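Local structure of inactive Zymogen C11 Protease (Parabacteroides distasonis, 6MZO) at residues 11-16 with 205-210; 28-33 with 54-59; 124-129 with 267-272; 189-194 with 217-222. The protein is the inactive zymogen of a clostripain-like C11 protease, a clan CD peptidase that, once activated, probably cleaves peptide bonds. All coordinates share one frame; numbering follows the deposited sequence.

Contact 1 (11-16 with 205-210)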
loop_
_atom_site.group_PDB
_atom_site.type_symbol
_atom_site.label_atom_id
_atom_site.label_comp_id
_atom_site.label_asym_id
_atom_site.label_seq_id
_atom_site.Cartn_x
_atom_site.Cartn_y
_atom_site.Cartn_z
ATOM N N ALA A 11 -19.950 -15.199 -8.637
ATOM C CA ALA A 11 -19.038 -14.070 -8.763
ATOM C C ALA A 11 -17.573 -14.486 -8.615
ATOM O O ALA A 11 -17.203 -15.112 -7.628
ATOM C CB ALA A 11 -19.367 -13.030 -7.722
ATOM N N PRO A 12 -16.733 -14.125 -9.598
ATOM C CA PRO A 12 -15.362 -14.565 -9.551
ATOM C C PRO A 12 -14.653 -13.832 -8.409
ATOM O O PRO A 12 -13.687 -14.357 -7.846
ATOM C CB PRO A 12 -14.803 -14.126 -10.926
ATOM C CG PRO A 12 -16.041 -14.383 -11.841
ATOM C CD PRO A 12 -17.145 -13.755 -10.976
ATOM N N ARG A 13 -15.116 -12.613 -8.102
ATOM C CA ARG A 13 -14.471 -11.865 -7.016
ATOM C C ARG A 13 -15.459 -10.850 -6.419
ATOM O O ARG A 13 -16.287 -10.261 -7.151
ATOM C CB ARG A 13 -13.216 -11.128 -7.490
ATOM C CG ARG A 13 -12.426 -10.417 -6.335
ATOM C CD ARG A 13 -10.950 -10.083 -6.741
ATOM N NE ARG A 13 -10.323 -11.324 -7.136
ATOM C CZ ARG A 13 -10.149 -11.725 -8.413
ATOM N NH1 ARG A 13 -10.316 -10.878 -9.424
ATOM N NH2 ARG A 13 -9.819 -13.000 -8.632
ATOM N N THR A 14 -15.372 -10.632 -5.105
ATOM C CA THR A 14 -15.970 -9.461 -4.507
ATOM C C THR A 14 -14.857 -8.525 -4.050
ATOM O O THR A 14 -13.949 -8.985 -3.402
ATOM C CB THR A 14 -16.831 -9.844 -3.272
ATOM O OG1 THR A 14 -18.032 -10.472 -3.723
ATOM C CG2 THR A 14 -17.188 -8.682 -2.416
ATOM N N VAL A 15 -14.879 -7.293 -4.512
ATOM C CA VAL A 15 -13.863 -6.297 -4.077
ATOM C C VAL A 15 -14.530 -5.196 -3.228
ATOM O O VAL A 15 -15.594 -4.659 -3.560
ATOM C CB VAL A 15 -13.217 -5.656 -5.326
ATOM C CG1 VAL A 15 -12.227 -4.511 -4.899
ATOM C CG2 VAL A 15 -12.429 -6.702 -6.161
ATOM N N LEU A 16 -13.883 -4.882 -2.100
ATOM C CA LEU A 16 -14.239 -3.781 -1.212
ATOM C C LEU A 16 -13.180 -2.690 -1.394
ATOM O O LEU A 16 -11.981 -2.975 -1.296
ATOM C CB LEU A 16 -14.259 -4.242 0.275
ATOM C CG LEU A 16 -14.289 -3.046 1.264
ATOM C CD1 LEU A 16 -15.653 -2.342 1.114
ATOM C CD2 LEU A 16 -14.082 -3.654 2.680
ATOM N N LYS A 205 -10.888 -13.339 -13.737
ATOM C CA LYS A 205 -11.013 -14.554 -12.897
ATOM C C LYS A 205 -9.872 -14.640 -11.920
ATOM O O LYS A 205 -10.134 -14.879 -10.722
ATOM C CB LYS A 205 -11.090 -15.761 -13.822
ATOM C CG LYS A 205 -11.474 -17.056 -13.108
ATOM C CD LYS A 205 -11.818 -18.038 -14.204
ATOM C CE LYS A 205 -11.521 -19.416 -13.710
ATOM N NZ LYS A 205 -12.475 -19.847 -12.704
ATOM N N GLU A 206 -8.618 -14.468 -12.397
ATOM C CA GLU A 206 -7.475 -14.124 -11.567
ATOM C C GLU A 206 -7.310 -12.605 -11.652
ATOM O O GLU A 206 -7.287 -12.061 -12.774
ATOM C CB GLU A 206 -6.226 -14.763 -12.014
ATOM C CG GLU A 206 -6.329 -16.329 -11.858
ATOM C CD GLU A 206 -5.117 -17.094 -12.317
ATOM O OE1 GLU A 206 -4.016 -16.520 -12.365
ATOM O OE2 GLU A 206 -5.280 -18.305 -12.630
ATOM N N ALA A 207 -7.136 -11.940 -10.506
ATOM C CA ALA A 207 -6.908 -10.491 -10.534
ATOM C C ALA A 207 -5.647 -10.207 -11.328
ATOM O O ALA A 207 -4.606 -10.841 -11.136
ATOM C CB ALA A 207 -6.789 -9.966 -9.077
ATOM N N ASP A 208 -5.697 -9.196 -12.213
ATOM C CA ASP A 208 -4.536 -8.864 -13.060
ATOM C C ASP A 208 -3.713 -7.812 -12.364
ATOM O O ASP A 208 -3.803 -6.602 -12.652
ATOM C CB ASP A 208 -5.077 -8.402 -14.447
ATOM C CG ASP A 208 -4.005 -8.178 -15.452
ATOM O OD1 ASP A 208 -2.803 -8.369 -15.155
ATOM O OD2 ASP A 208 -4.368 -7.759 -16.575
ATOM N N VAL A 209 -2.958 -8.303 -11.383
ATOM C CA VAL A 209 -2.206 -7.357 -10.535
ATOM C C VAL A 209 -1.118 -6.666 -11.309
ATOM O O VAL A 209 -0.860 -5.454 -11.052
ATOM C CB VAL A 209 -1.622 -8.106 -9.286
ATOM C CG1 VAL A 209 -2.832 -8.587 -8.422
ATOM C CG2 VAL A 209 -0.649 -9.236 -9.667
ATOM N N VAL A 210 -0.510 -7.347 -12.286
ATOM C CA VAL A 210 0.470 -6.655 -13.079
ATOM C C VAL A 210 -0.214 -5.594 -13.972
ATOM O O VAL A 210 0.297 -4.512 -14.087
ATOM C CB VAL A 210 1.346 -7.663 -13.920
ATOM C CG1 VAL A 210 2.290 -6.939 -14.865
ATOM C CG2 VAL A 210 2.101 -8.582 -12.916
HETATM O O HOH W 1 -12.033 -16.108 -9.348
#
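Arg13 NH2 donates to the backbone carbonyl of Lys205, with 2.8 Å between Arg13 NH2 and Lys205 O. The bond is bent, 140° at the hydrogen, and the donor sits above the carbonyl plane instead of on a lone pair. Ala207 lays its methyl over one face of the guanidinium group, towards the rim, with CB 3.7 Å from Arg13 NH1. Pro12 adds a looser touch, its CB 4.3 Å from Lys205 CA. A water ties the backbones together. The water donates to Pro12 O at 2.8 Å and to Lys205 O at 2.6 Å, so Lys205 O takes two bonds. Arg13 starts with CG anti to the backbone N (chi1 -175°), and its bend at chi3 carries the guanidinium across to Lys205 O. Further out, Arg13 NH1 bonds to Met202 O and Lys204 O, and NH2 forms a salt bridge with Asp156. The contact joins the chain just ahead of strand 14-19 to the link between helices 195-203 and 209-220. Phe157 of strand 155-162 packs against both Arg13 and Ala207. Gathered round one guanidinium, three backbone carbonyls and a carboxylate would probably hold its positive charge in place and fix its rotation.

Contact 2 (28-33 with 54-59)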
loop_
_atom_site.group_PDB
_atom_site.type_symbol
_atom_site.label_atom_id
_atom_site.label_comp_id
_atom_site.label_asym_id
_atom_site.label_seq_id
_atom_site.Cartn_x
_atom_site.Cartn_y
_atom_site.Cartn_z
ATOM N N TYR A 28 -11.001 14.443 -2.554
ATOM C CA TYR A 28 -10.337 13.384 -3.292
ATOM C C TYR A 28 -11.140 12.066 -3.312
ATOM O O TYR A 28 -11.061 11.277 -4.251
ATOM C CB TYR A 28 -8.960 13.119 -2.722
ATOM C CG TYR A 28 -8.013 14.222 -3.088
ATOM C CD1 TYR A 28 -7.806 14.559 -4.419
ATOM C CD2 TYR A 28 -7.369 14.951 -2.125
ATOM C CE1 TYR A 28 -6.958 15.602 -4.781
ATOM C CE2 TYR A 28 -6.507 15.994 -2.477
ATOM C CZ TYR A 28 -6.310 16.305 -3.809
ATOM O OH TYR A 28 -5.463 17.345 -4.143
ATOM N N VAL A 29 -11.888 11.821 -2.240
ATOM C CA VAL A 29 -12.718 10.630 -2.217
ATOM C C VAL A 29 -13.768 10.782 -3.294
ATOM O O VAL A 29 -14.003 9.863 -4.069
ATOM C CB VAL A 29 -13.428 10.407 -0.846
ATOM C CG1 VAL A 29 -14.374 9.224 -0.946
ATOM C CG2 VAL A 29 -12.391 10.125 0.257
ATOM N N SER A 30 -14.401 11.941 -3.335
ATOM C CA SER A 30 -15.392 12.183 -4.414
ATOM C C SER A 30 -14.822 12.046 -5.826
ATOM O O SER A 30 -15.483 11.457 -6.726
ATOM C CB SER A 30 -16.017 13.594 -4.291
ATOM O OG SER A 30 -16.595 13.791 -3.018
ATOM N N GLN A 31 -13.627 12.586 -6.067
ATOM C CA GLN A 31 -12.984 12.417 -7.390
ATOM C C GLN A 31 -12.716 10.971 -7.713
ATOM O O GLN A 31 -12.942 10.531 -8.844
ATOM C CB GLN A 31 -11.649 13.174 -7.441
ATOM C CG GLN A 31 -10.932 13.115 -8.757
ATOM C CD GLN A 31 -9.659 13.983 -8.743
ATOM O OE1 GLN A 31 -9.526 14.910 -7.931
ATOM N NE2 GLN A 31 -8.721 13.671 -9.634
ATOM N N ASN A 32 -12.250 10.211 -6.713
ATOM C CA ASN A 32 -12.019 8.779 -6.948
ATOM C C ASN A 32 -13.299 8.033 -7.193
ATOM O O ASN A 32 -13.308 7.100 -8.009
ATOM C CB ASN A 32 -11.281 8.155 -5.768
ATOM C CG ASN A 32 -9.819 8.459 -5.848
ATOM O OD1 ASN A 32 -9.230 8.385 -6.935
ATOM N ND2 ASN A 32 -9.246 8.897 -4.752
ATOM N N LEU A 33 -14.355 8.389 -6.497
ATOM C CA LEU A 33 -15.660 7.701 -6.767
ATOM C C LEU A 33 -16.111 7.962 -8.221
ATOM O O LEU A 33 -16.601 7.083 -8.920
ATOM C CB LEU A 33 -16.740 8.174 -5.794
ATOM C CG LEU A 33 -16.562 7.412 -4.463
ATOM C CD1 LEU A 33 -17.380 8.132 -3.398
ATOM C CD2 LEU A 33 -17.071 5.990 -4.651
ATOM N N THR A 54 -17.434 4.587 2.424
ATOM C CA THR A 54 -16.894 5.928 2.579
ATOM C C THR A 54 -17.254 6.515 3.917
ATOM O O THR A 54 -18.286 6.149 4.537
ATOM C CB THR A 54 -17.404 6.904 1.500
ATOM O OG1 THR A 54 -18.827 7.066 1.649
ATOM C CG2 THR A 54 -17.094 6.429 0.066
ATOM N N ASP A 55 -16.443 7.495 4.347
ATOM C CA ASP A 55 -16.718 8.272 5.577
ATOM C C ASP A 55 -16.362 9.735 5.325
ATOM O O ASP A 55 -15.444 10.290 5.914
ATOM C CB ASP A 55 -15.927 7.684 6.746
ATOM C CG ASP A 55 -16.111 8.463 8.053
ATOM O OD1 ASP A 55 -17.207 8.995 8.332
ATOM O OD2 ASP A 55 -15.133 8.512 8.801
ATOM N N LYS A 56 -17.101 10.395 4.462
ATOM C CA LYS A 56 -16.713 11.733 4.084
ATOM C C LYS A 56 -17.115 12.734 5.150
ATOM O O LYS A 56 -18.090 12.542 5.898
ATOM C CB LYS A 56 -17.357 12.125 2.763
ATOM C CG LYS A 56 -16.840 11.291 1.573
ATOM C CD LYS A 56 -17.126 11.972 0.254
ATOM C CE LYS A 56 -18.484 11.579 -0.302
ATOM N NZ LYS A 56 -18.731 12.171 -1.657
ATOM N N GLN A 57 -16.376 13.824 5.188
ATOM C CA GLN A 57 -16.753 14.887 6.095
ATOM C C GLN A 57 -18.111 15.458 5.663
ATOM O O GLN A 57 -18.406 15.567 4.465
ATOM C CB GLN A 57 -15.683 15.940 6.135
ATOM C CG GLN A 57 -15.457 16.671 4.848
ATOM C CD GLN A 57 -14.559 17.872 5.084
ATOM O OE1 GLN A 57 -14.225 18.175 6.227
ATOM N NE2 GLN A 57 -14.158 18.553 4.012
ATOM N N ASN A 58 -18.952 15.764 6.651
ATOM C CA ASN A 58 -20.327 16.204 6.423
ATOM C C ASN A 58 -21.154 15.148 5.722
ATOM O O ASN A 58 -22.054 15.456 4.943
ATOM C CB ASN A 58 -20.365 17.516 5.632
ATOM C CG ASN A 58 -19.760 18.678 6.405
ATOM O OD1 ASN A 58 -18.990 19.480 5.861
ATOM N ND2 ASN A 58 -20.090 18.761 7.691
ATOM N N GLU A 59 -20.844 13.888 6.002
ATOM C CA GLU A 59 -21.602 12.791 5.470
ATOM C C GLU A 59 -21.471 11.677 6.495
ATOM O O GLU A 59 -20.402 11.531 7.117
ATOM C CB GLU A 59 -21.039 12.373 4.099
ATOM C CG GLU A 59 -21.977 11.672 3.185
ATOM C CD GLU A 59 -21.284 11.269 1.890
ATOM O OE1 GLU A 59 -21.207 12.113 0.968
ATOM O OE2 GLU A 59 -20.794 10.125 1.830
#
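Val29 turns CG1 anti to its backbone N (chi1 175°), and Thr54 turns CG2 anti to its carbonyl carbon, which brings the two methyls within 4.0 Å of each other (Val29 CG1 to Thr54 CG2). The setting is an alpha/beta fold: helix 26-43 is the crossover between parallel neighbouring strands 14-19 and 49-54, a beta-alpha-beta unit, and packs on the loop that leads to strand 62-69. Thr54 CG2 also meets Leu33 tip to tip, 3.9 Å from Leu33 CD1. One methyl of Thr54 thus touches two side chains a helical turn apart. Phe19 of strand 14-19 lies against Val29 and Thr54, and Phe64 of strand 62-69 against Leu33 and Thr54. The Lys56 chain crosses Val29 at a slant, with Lys56 CD 4.1 Å from Val29 CG1. It then bends at chi3 (-89°) and carries its ammonium to Ser30. Lys56 also opens a type II beta turn that ends at Glu59. This turn brings the Glu59 carboxylate back to the same ammonium, in a long salt bridge of 3.6 Å between Lys56 NZ and Glu59 OE1. An alanine in place of Lys56 would probably strip Val29 CG1 of its cover on that side and leave Ser30 OG without this donor and Glu59 without its positive mate. The helix holds the ammonium too: Lys56 NZ donates to Ser30 OG at 3.0 Å.

Contact 3 (124-129 with 267-272)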
loop_
_atom_site.group_PDB
_atom_site.type_symbol
_atom_site.label_atom_id
_atom_site.label_comp_id
_atom_site.label_asym_id
_atom_site.label_seq_id
_atom_site.Cartn_x
_atom_site.Cartn_y
_atom_site.Cartn_z
ATOM N N ASP A 124 3.291 9.408 15.787
ATOM C CA ASP A 124 4.334 10.317 16.233
ATOM C C ASP A 124 5.507 10.461 15.275
ATOM O O ASP A 124 6.596 10.799 15.733
ATOM C CB ASP A 124 4.897 9.842 17.567
ATOM C CG ASP A 124 3.874 9.847 18.657
ATOM O OD1 ASP A 124 3.300 10.930 18.908
ATOM O OD2 ASP A 124 3.649 8.774 19.261
ATOM N N ILE A 125 5.324 10.194 13.978
ATOM C CA ILE A 125 6.484 10.106 13.077
ATOM C C ILE A 125 7.278 11.395 12.986
ATOM O O ILE A 125 8.519 11.360 12.971
ATOM C CB ILE A 125 6.093 9.693 11.638
ATOM C CG1 ILE A 125 7.340 9.496 10.776
ATOM C CG2 ILE A 125 5.141 10.700 11.003
ATOM C CD1 ILE A 125 8.308 8.448 11.304
ATOM N N TYR A 126 6.586 12.527 12.931
ATOM C CA TYR A 126 7.271 13.805 12.794
ATOM C C TYR A 126 8.110 14.060 14.041
ATOM O O TYR A 126 9.248 14.529 13.956
ATOM C CB TYR A 126 6.277 14.949 12.572
ATOM C CG TYR A 126 5.573 14.910 11.232
ATOM C CD1 TYR A 126 4.379 14.205 11.059
ATOM C CD2 TYR A 126 6.102 15.579 10.138
ATOM C CE1 TYR A 126 3.744 14.173 9.827
ATOM C CE2 TYR A 126 5.474 15.560 8.913
ATOM C CZ TYR A 126 4.299 14.859 8.759
ATOM O OH TYR A 126 3.701 14.848 7.523
ATOM N N SER A 127 7.526 13.723 15.189
ATOM C CA SER A 127 8.194 13.808 16.481
ATOM C C SER A 127 9.403 12.865 16.488
ATOM O O SER A 127 10.503 13.247 16.897
ATOM C CB SER A 127 7.197 13.474 17.603
ATOM O OG SER A 127 7.819 12.880 18.727
ATOM N N TYR A 128 9.206 11.647 15.983
ATOM C CA TYR A 128 10.283 10.660 15.919
ATOM C C TYR A 128 11.381 11.090 14.927
ATOM O O TYR A 128 12.536 10.696 15.119
ATOM C CB TYR A 128 9.757 9.263 15.539
ATOM C CG TYR A 128 8.885 8.569 16.583
ATOM C CD1 TYR A 128 8.683 9.098 17.849
ATOM C CD2 TYR A 128 8.264 7.380 16.285
ATOM C CE1 TYR A 128 7.879 8.446 18.782
ATOM C CE2 TYR A 128 7.459 6.726 17.202
ATOM C CZ TYR A 128 7.269 7.253 18.445
ATOM O OH TYR A 128 6.449 6.574 19.335
ATOM N N LEU A 129 11.028 11.871 13.895
ATOM C CA LEU A 129 12.010 12.397 12.933
ATOM C C LEU A 129 12.602 13.715 13.406
ATOM O O LEU A 129 13.255 14.419 12.638
ATOM C CB LEU A 129 11.393 12.590 11.544
ATOM C CG LEU A 129 11.117 11.256 10.860
ATOM C CD1 LEU A 129 10.327 11.380 9.543
ATOM C CD2 LEU A 129 12.399 10.489 10.619
ATOM N N TYR A 267 10.133 11.458 2.018
ATOM C CA TYR A 267 10.520 12.857 2.157
ATOM C C TYR A 267 9.402 13.691 2.774
ATOM O O TYR A 267 8.792 14.522 2.102
ATOM C CB TYR A 267 10.922 13.439 0.800
ATOM C CG TYR A 267 11.758 14.696 0.897
ATOM C CD1 TYR A 267 13.098 14.636 1.256
ATOM C CD2 TYR A 267 11.207 15.942 0.628
ATOM C CE1 TYR A 267 13.866 15.782 1.345
ATOM C CE2 TYR A 267 11.967 17.093 0.715
ATOM C CZ TYR A 267 13.295 17.007 1.074
ATOM O OH TYR A 267 14.056 18.150 1.161
ATOM N N LEU A 268 9.139 13.464 4.057
ATOM C CA LEU A 268 8.097 14.196 4.768
ATOM C C LEU A 268 8.688 15.399 5.494
ATOM O O LEU A 268 7.980 16.355 5.812
ATOM C CB LEU A 268 7.379 13.281 5.761
ATOM C CG LEU A 268 6.666 12.064 5.168
ATOM C CD1 LEU A 268 6.556 10.950 6.198
ATOM C CD2 LEU A 268 5.293 12.450 4.641
ATOM N N THR A 269 9.990 15.343 5.752
ATOM C CA THR A 269 10.691 16.422 6.438
ATOM C C THR A 269 12.029 16.647 5.734
ATOM O O THR A 269 12.530 15.766 5.003
ATOM C CB THR A 269 10.935 16.079 7.931
ATOM O OG1 THR A 269 11.791 14.933 8.039
ATOM C CG2 THR A 269 9.639 15.779 8.640
ATOM N N PRO A 270 12.588 17.826 5.905
ATOM C CA PRO A 270 13.817 18.137 5.186
ATOM C C PRO A 270 15.102 17.622 5.825
ATOM O O PRO A 270 16.076 17.564 5.114
ATOM C CB PRO A 270 13.809 19.663 5.173
ATOM C CG PRO A 270 13.070 20.044 6.429
ATOM C CD PRO A 270 11.953 19.036 6.465
ATOM N N ASN A 271 15.127 17.260 7.096
ATOM C CA ASN A 271 16.404 16.896 7.738
ATOM C C ASN A 271 16.680 15.407 7.982
ATOM O O ASN A 271 17.807 14.936 7.766
ATOM C CB ASN A 271 16.497 17.608 9.063
ATOM C CG ASN A 271 16.728 19.055 8.875
ATOM O OD1 ASN A 271 17.753 19.434 8.323
ATOM N ND2 ASN A 271 15.763 19.894 9.293
ATOM N N TYR A 272 15.729 14.699 8.553
ATOM C CA TYR A 272 15.907 13.255 8.747
ATOM C C TYR A 272 14.828 12.542 7.939
ATOM O O TYR A 272 13.687 13.034 7.870
ATOM C CB TYR A 272 15.821 12.852 10.226
ATOM C CG TYR A 272 17.008 13.360 11.011
ATOM C CD1 TYR A 272 18.237 12.696 10.937
ATOM C CD2 TYR A 272 16.909 14.469 11.777
ATOM C CE1 TYR A 272 19.331 13.153 11.621
ATOM C CE2 TYR A 272 17.982 14.942 12.434
ATOM C CZ TYR A 272 19.184 14.267 12.376
ATOM O OH TYR A 272 20.239 14.786 13.096
HETATM O O HOH W 2 5.314 16.380 5.706
#
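The short helix 125-128 packs against the loop between helix 251-255 and strand 275-277. Tyr126 and Leu129 reach from the helix and its end to Leu268, Thr269 and Tyr272 of the loop. The Tyr126 ring approaches Thr269 at a slant, with Tyr126 CD2 3.8 Å from Thr269 CG2. It crosses the Leu268 side chain at about a right angle, and Tyr126 OH lies 4.1 Å from Leu268 CD2. A water at the ring edge, in its plane, links the hydroxyl to the loop. The water is 2.9 Å from Tyr126 OH and donates to Leu268 O at 2.7 Å. Leu129 is the first residue beyond the helix. Its CG stands anti to the carbonyl carbon (chi1 -71°), which directs both methyls at the loop. Both lie against the Tyr272 carbonyl oxygen, with Leu129 CD2 4.0 Å from Tyr272 O. Leu129 CD1 also comes 4.1 Å from Thr269 OG1, and Leu129 CD2 lies 4.2 Å from Tyr272 CB. The Leu129 carbonyl meets the Tyr272 ring obliquely, with Leu129 O 3.8 Å from Tyr272 CD2. Leu343 of helix 341-347 packs on Ile125 and Leu129. Replacing Leu129 by an alanine would probably open a gap between the helix end, Thr269 and Tyr272. Direct touches here are apolar or weakly polar, so shape and the one bridging water probably set how the helix and loop sit together.

Contact 4 (189-194 with 217-222)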
loop_
_atom_site.group_PDB
_atom_site.type_symbol
_atom_site.label_atom_id
_atom_site.label_comp_id
_atom_site.label_asym_id
_atom_site.label_seq_id
_atom_site.Cartn_x
_atom_site.Cartn_y
_atom_site.Cartn_z
ATOM N N LEU A 189 -0.051 11.057 -4.477
ATOM C CA LEU A 189 -0.783 12.215 -4.011
ATOM C C LEU A 189 -2.092 12.304 -4.793
ATOM O O LEU A 189 -2.607 11.287 -5.331
ATOM C CB LEU A 189 0.082 13.495 -4.118
ATOM C CG LEU A 189 1.397 13.534 -3.298
ATOM C CD1 LEU A 189 2.134 14.862 -3.478
ATOM C CD2 LEU A 189 1.200 13.233 -1.806
ATOM N N ALA A 190 -2.644 13.509 -4.807
ATOM C CA ALA A 190 -3.887 13.801 -5.500
ATOM C C ALA A 190 -4.909 12.682 -5.329
ATOM O O ALA A 190 -5.106 12.143 -4.236
ATOM C CB ALA A 190 -3.616 14.043 -6.973
ATOM N N ASN A 191 -5.531 12.321 -6.425
ATOM C CA ASN A 191 -6.576 11.336 -6.350
ATOM C C ASN A 191 -6.008 10.013 -5.848
ATOM O O ASN A 191 -6.583 9.392 -4.945
ATOM C CB ASN A 191 -7.244 11.162 -7.709
ATOM C CG ASN A 191 -6.280 11.383 -8.848
ATOM O OD1 ASN A 191 -5.188 11.923 -8.652
ATOM N ND2 ASN A 191 -6.679 10.985 -10.049
ATOM N N GLY A 192 -4.855 9.609 -6.366
ATOM C CA GLY A 192 -4.460 8.242 -6.100
ATOM C C GLY A 192 -4.449 7.382 -7.387
ATOM O O GLY A 192 -3.998 7.885 -8.438
ATOM N N PHE A 193 -4.870 6.112 -7.282
ATOM C CA PHE A 193 -4.813 5.210 -8.430
ATOM C C PHE A 193 -5.786 5.624 -9.546
ATOM O O PHE A 193 -6.793 6.327 -9.314
ATOM C CB PHE A 193 -5.102 3.750 -8.027
ATOM C CG PHE A 193 -3.918 3.011 -7.545
ATOM C CD1 PHE A 193 -3.251 3.425 -6.421
ATOM C CD2 PHE A 193 -3.471 1.878 -8.265
ATOM C CE1 PHE A 193 -2.109 2.666 -5.953
ATOM C CE2 PHE A 193 -2.353 1.161 -7.837
ATOM C CZ PHE A 193 -1.697 1.536 -6.665
ATOM N N PRO A 194 -5.498 5.194 -10.785
ATOM C CA PRO A 194 -6.366 5.563 -11.922
ATOM C C PRO A 194 -7.521 4.579 -12.006
ATOM O O PRO A 194 -7.537 3.645 -12.832
ATOM C CB PRO A 194 -5.413 5.454 -13.120
ATOM C CG PRO A 194 -4.459 4.303 -12.730
ATOM C CD PRO A 194 -4.195 4.628 -11.216
ATOM N N TYR A 217 1.390 3.141 -13.794
ATOM C CA TYR A 217 2.552 3.726 -14.521
ATOM C C TYR A 217 2.141 4.456 -15.784
ATOM O O TYR A 217 2.544 5.625 -15.976
ATOM C CB TYR A 217 3.602 2.643 -14.834
ATOM C CG TYR A 217 4.735 3.273 -15.661
ATOM C CD1 TYR A 217 5.546 4.218 -15.057
ATOM C CD2 TYR A 217 4.877 3.024 -17.024
ATOM C CE1 TYR A 217 6.582 4.866 -15.787
ATOM C CE2 TYR A 217 5.893 3.676 -17.767
ATOM C CZ TYR A 217 6.711 4.595 -17.136
ATOM O OH TYR A 217 7.698 5.198 -17.878
ATOM N N THR A 218 1.286 3.825 -16.624
ATOM C CA THR A 218 0.850 4.509 -17.848
ATOM C C THR A 218 0.168 5.851 -17.499
ATOM O O THR A 218 0.416 6.880 -18.154
ATOM C CB THR A 218 -0.096 3.587 -18.621
ATOM O OG1 THR A 218 0.693 2.457 -19.036
ATOM C CG2 THR A 218 -0.659 4.295 -19.844
ATOM N N TYR A 219 -0.692 5.851 -16.489
ATOM C CA TYR A 219 -1.366 7.078 -16.127
ATOM C C TYR A 219 -0.395 8.185 -15.708
ATOM O O TYR A 219 -0.568 9.343 -16.131
ATOM C CB TYR A 219 -2.361 6.841 -15.006
ATOM C CG TYR A 219 -3.180 8.044 -14.645
ATOM C CD1 TYR A 219 -4.213 8.476 -15.487
ATOM C CD2 TYR A 219 -2.967 8.724 -13.451
ATOM C CE1 TYR A 219 -5.011 9.567 -15.129
ATOM C CE2 TYR A 219 -3.744 9.803 -13.098
ATOM C CZ TYR A 219 -4.772 10.216 -13.935
ATOM O OH TYR A 219 -5.516 11.317 -13.565
ATOM N N TYR A 220 0.626 7.820 -14.925
ATOM C CA TYR A 220 1.505 8.829 -14.331
ATOM C C TYR A 220 2.784 9.050 -15.146
ATOM O O TYR A 220 3.697 9.804 -14.729
ATOM C CB TYR A 220 1.830 8.404 -12.882
ATOM C CG TYR A 220 0.719 8.766 -11.924
ATOM C CD1 TYR A 220 0.399 10.090 -11.682
ATOM C CD2 TYR A 220 0.017 7.799 -11.239
ATOM C CE1 TYR A 220 -0.618 10.447 -10.844
ATOM C CE2 TYR A 220 -1.015 8.146 -10.367
ATOM C CZ TYR A 220 -1.329 9.477 -10.170
ATOM O OH TYR A 220 -2.339 9.829 -9.290
ATOM N N GLN A 221 2.898 8.380 -16.298
ATOM C CA GLN A 221 4.180 8.295 -17.044
ATOM C C GLN A 221 4.757 9.669 -17.381
ATOM O O GLN A 221 5.983 9.852 -17.436
ATOM C CB GLN A 221 4.033 7.487 -18.343
ATOM C CG GLN A 221 5.348 7.319 -19.117
ATOM C CD GLN A 221 5.270 6.295 -20.238
ATOM O OE1 GLN A 221 4.177 5.863 -20.625
ATOM N NE2 GLN A 221 6.436 5.901 -20.770
ATOM N N SER A 222 3.903 10.648 -17.638
ATOM C CA SER A 222 4.451 11.960 -18.009
ATOM C C SER A 222 4.562 12.906 -16.840
ATOM O O SER A 222 4.980 14.046 -17.003
ATOM C CB SER A 222 3.590 12.584 -19.100
ATOM O OG SER A 222 3.815 11.854 -20.280
#
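The backbone of 189-194 passes Tyr219 and Tyr220 of helix 209-220, with CA of Pro194 and CA of Tyr219 6.7 Å apart, and Gly192 takes backbone angles that would press a CB against the preceding carbonyl. Pro194 lies over one face of the Tyr219 ring in a CH-pi contact, its CB 4.1 Å from the ring centroid and 25° off the normal. The touch is at the rim near the root of the ring, where Pro194 CB is 3.7 Å from Tyr219 CG. Tyr219 points CG anti to its backbone N (chi1 -175°), which sends the ring back along the loop to the amide of Asn191. There the poorly ordered Asn191 makes a loose approach, ND2 3.7 Å from Tyr219 OH, with no hydrogen bond and the planes 68° apart. This loop joins strand 178-183 of the central sheet to helix 195-203, and Phe216, one turn back in helix 209-220, packs against Pro194 and the Tyr220 ring. Tyr220 supplies the direct polar bond. Tyr220 OH donates to Gly192 O at 2.7 Å, in the carbonyl plane and on a lone pair. The carbonyl oxygen meets this ring at its edge, while Tyr219 CD2 sits over the centre of one face.

Contacts 1 and 4 share helix 209-220: contact 1 meets the link just before it, contact 4 its C-terminal part, with centres 21 Å apart. Contact 2 uses helix 26-43, which follows strand 14-19 of contact 1. It touches contact 4 directly, where Asn32 ND2 is probably hydrogen-bonded to Asn191 O. Contact 3 is more remote, 37 Å from contact 1 between centres and across the chain's centre from it. Along the chain, contact 2 falls between the two segments of contact 1 and closes before contacts 3 and 4 open. Contact 1 alternates with contacts 3 and 4, while contact 4 falls wholly between the two segments of contact 3. Contacts 1, 2 and 4 thus gather round one mixed sheet, while contact 3 joins a short helix to a loop apart from them.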